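Local atomic coordinates of flagellar protein FliL (Vibrio alginolyticus, PDB entry 6AHP), a protein that assists the function of the bacterial flagellar motor and is a stomatin-like protein with a periplasmic core. Residues A8-P13 and L35-A40. Sequence-based numbering, arbitrary orientation.
Sequences AYVNLP and LMVRGA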
loop_
_atom_site.group_PDB
_atom_site.type_symbol
_atom_site.label_atom_id
_atom_site.label_comp_id
_atom_site.label_asym_id
_atom_site.label_seq_id
_atom_site.Cartn_x
_atom_site.Cartn_y
_atom_site.Cartn_z
ATOM N N ALA A 8 -13.954 3.045 -18.497
ATOM C CA ALA A 8 -13.447 1.683 -18.466
ATOM C C ALA A 8 -13.193 1.305 -17.016
ATOM O O ALA A 8 -13.112 2.167 -16.136
ATOM C CB ALA A 8 -12.172 1.524 -19.315
ATOM N N TYR A 9 -13.071 0.007 -16.765
ATOM C CA TYR A 9 -12.904 -0.528 -15.419
ATOM C C TYR A 9 -11.621 -1.337 -15.375
ATOM O O TYR A 9 -11.376 -2.183 -16.241
ATOM C CB TYR A 9 -14.117 -1.407 -14.995
ATOM C CG TYR A 9 -15.387 -0.608 -15.050
ATOM C CD1 TYR A 9 -15.720 0.261 -14.030
ATOM C CD2 TYR A 9 -16.207 -0.666 -16.155
ATOM C CE1 TYR A 9 -16.854 1.046 -14.112
ATOM C CE2 TYR A 9 -17.348 0.099 -16.239
ATOM C CZ TYR A 9 -17.656 0.961 -15.237
ATOM O OH TYR A 9 -18.788 1.728 -15.339
ATOM N N VAL A 10 -10.802 -1.057 -14.378
ATOM C CA VAL A 10 -9.544 -1.739 -14.160
ATOM C C VAL A 10 -9.758 -2.618 -12.947
ATOM O O VAL A 10 -9.950 -2.115 -11.830
ATOM C CB VAL A 10 -8.388 -0.750 -13.931
ATOM C CG1 VAL A 10 -7.158 -1.488 -13.391
ATOM C CG2 VAL A 10 -8.062 0.016 -15.209
ATOM N N ASN A 11 -9.739 -3.922 -13.169
ATOM C CA ASN A 11 -9.980 -4.872 -12.096
ATOM C C ASN A 11 -8.759 -4.984 -11.204
ATOM O O ASN A 11 -7.640 -5.138 -11.691
ATOM C CB ASN A 11 -10.316 -6.248 -12.655
ATOM C CG ASN A 11 -10.649 -7.229 -11.557
ATOM O OD1 ASN A 11 -11.459 -6.935 -10.674
ATOM N ND2 ASN A 11 -9.997 -8.387 -11.581
ATOM N N LEU A 12 -8.982 -4.920 -9.900
ATOM C CA LEU A 12 -7.941 -5.192 -8.923
ATOM C C LEU A 12 -8.180 -6.609 -8.423
ATOM O O LEU A 12 -9.011 -6.813 -7.522
ATOM C CB LEU A 12 -7.997 -4.189 -7.770
ATOM C CG LEU A 12 -7.542 -2.772 -8.104
ATOM C CD1 LEU A 12 -7.434 -1.999 -6.840
ATOM C CD2 LEU A 12 -6.183 -2.776 -8.814
ATOM N N PRO A 13 -7.501 -7.615 -8.976
ATOM C CA PRO A 13 -7.964 -9.004 -8.785
ATOM C C PRO A 13 -7.916 -9.499 -7.347
ATOM O O PRO A 13 -8.802 -10.260 -6.941
ATOM C CB PRO A 13 -7.020 -9.811 -9.692
ATOM C CG PRO A 13 -6.408 -8.793 -10.643
ATOM C CD PRO A 13 -6.336 -7.521 -9.877
ATOM N N LEU A 35 -11.295 -0.165 -10.207
ATOM C CA LEU A 35 -11.114 1.253 -10.486
ATOM C C LEU A 35 -11.953 1.654 -11.694
ATOM O O LEU A 35 -11.903 0.996 -12.738
ATOM C CB LEU A 35 -9.635 1.586 -10.747
ATOM C CG LEU A 35 -8.682 0.998 -9.692
ATOM C CD1 LEU A 35 -7.256 1.033 -10.198
ATOM C CD2 LEU A 35 -8.851 1.744 -8.324
ATOM N N MET A 36 -12.693 2.750 -11.552
ATOM C CA MET A 36 -13.382 3.376 -12.669
ATOM C C MET A 36 -12.503 4.495 -13.224
ATOM O O MET A 36 -12.051 5.362 -12.472
ATOM C CB MET A 36 -14.730 3.924 -12.216
ATOM C CG MET A 36 -15.607 4.477 -13.322
ATOM S SD MET A 36 -17.206 4.866 -12.543
ATOM C CE MET A 36 -17.270 6.617 -12.874
ATOM N N VAL A 37 -12.222 4.440 -14.525
ATOM C CA VAL A 37 -11.367 5.422 -15.171
ATOM C C VAL A 37 -12.079 5.888 -16.437
ATOM O O VAL A 37 -12.987 5.224 -16.944
ATOM C CB VAL A 37 -9.964 4.855 -15.532
ATOM C CG1 VAL A 37 -9.288 4.125 -14.309
ATOM C CG2 VAL A 37 -10.082 3.897 -16.708
ATOM N N ARG A 38 -11.625 7.024 -16.966
ATOM C CA ARG A 38 -12.076 7.530 -18.260
ATOM C C ARG A 38 -10.886 7.685 -19.196
ATOM O O ARG A 38 -9.966 8.454 -18.909
ATOM C CB ARG A 38 -12.821 8.855 -18.098
ATOM C CG ARG A 38 -14.272 8.677 -17.578
ATOM C CD ARG A 38 -14.985 10.023 -17.460
ATOM N NE ARG A 38 -16.292 9.864 -16.832
ATOM C CZ ARG A 38 -17.380 9.481 -17.492
ATOM N NH1 ARG A 38 -17.292 9.219 -18.797
ATOM N NH2 ARG A 38 -18.547 9.352 -16.851
ATOM N N GLY A 39 -10.904 6.945 -20.291
ATOM C CA GLY A 39 -9.981 7.110 -21.390
ATOM C C GLY A 39 -8.835 6.111 -21.346
ATOM O O GLY A 39 -8.454 5.578 -20.288
ATOM N N ALA A 40 -8.245 5.893 -22.526
ATOM C CA ALA A 40 -7.197 4.882 -22.656
ATOM C C ALA A 40 -5.945 5.259 -21.864
ATOM O O ALA A 40 -5.263 4.375 -21.335
ATOM C CB ALA A 40 -6.835 4.663 -24.132
#
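Ala8 and Val37, and likewise Val10 and Leu35, face each other as hydrogen-bonded pairs of an antiparallel sheet, each joined by two backbone bonds. Ala8 N reaches Val37 O at 2.8 Å and Val37 N returns to Ala8 O at 2.9 Å, and the second pair repeats the pattern. On the face bearing Ala8, Val10, Leu35 and Val37, the side chains meet through apolar groups. Leu35 CD1 meets two branches of the neighbouring strand, Val10 CG1 at 4.1 Å and Leu12 CD2 at 4.2 Å. A side-chain to backbone contact adds to these: Val37 CG2, set between its own backbone N and carbonyl carbon, lies 3.5 Å from Ala8 O. The other face carries the non-hydrogen-bonded pair Tyr9 and Met36, whose side chains run alongside each other. Met36 CG, anti to its backbone N (chi1 -174°), comes within 3.7 Å of Tyr9 CE1, and the sulfur completes an oblique Met-aromatic contact, SD lying 5.4 Å from the ring centroid. In the backbone, Tyr9 CA makes a CA-H...O contact with Leu35 O. Farther out, helix 40-48 packs on Ala8, Val10 and Val37 through Glu43, while strand 101-109 flanks strand 26-38 on its other edge. This pairing thus joins the two strands at the end of the hairpin away from its turn, its paired amides satisfied strand to strand, with a helix-covered apolar face backed by a more exposed one where tyrosine and methionine meet.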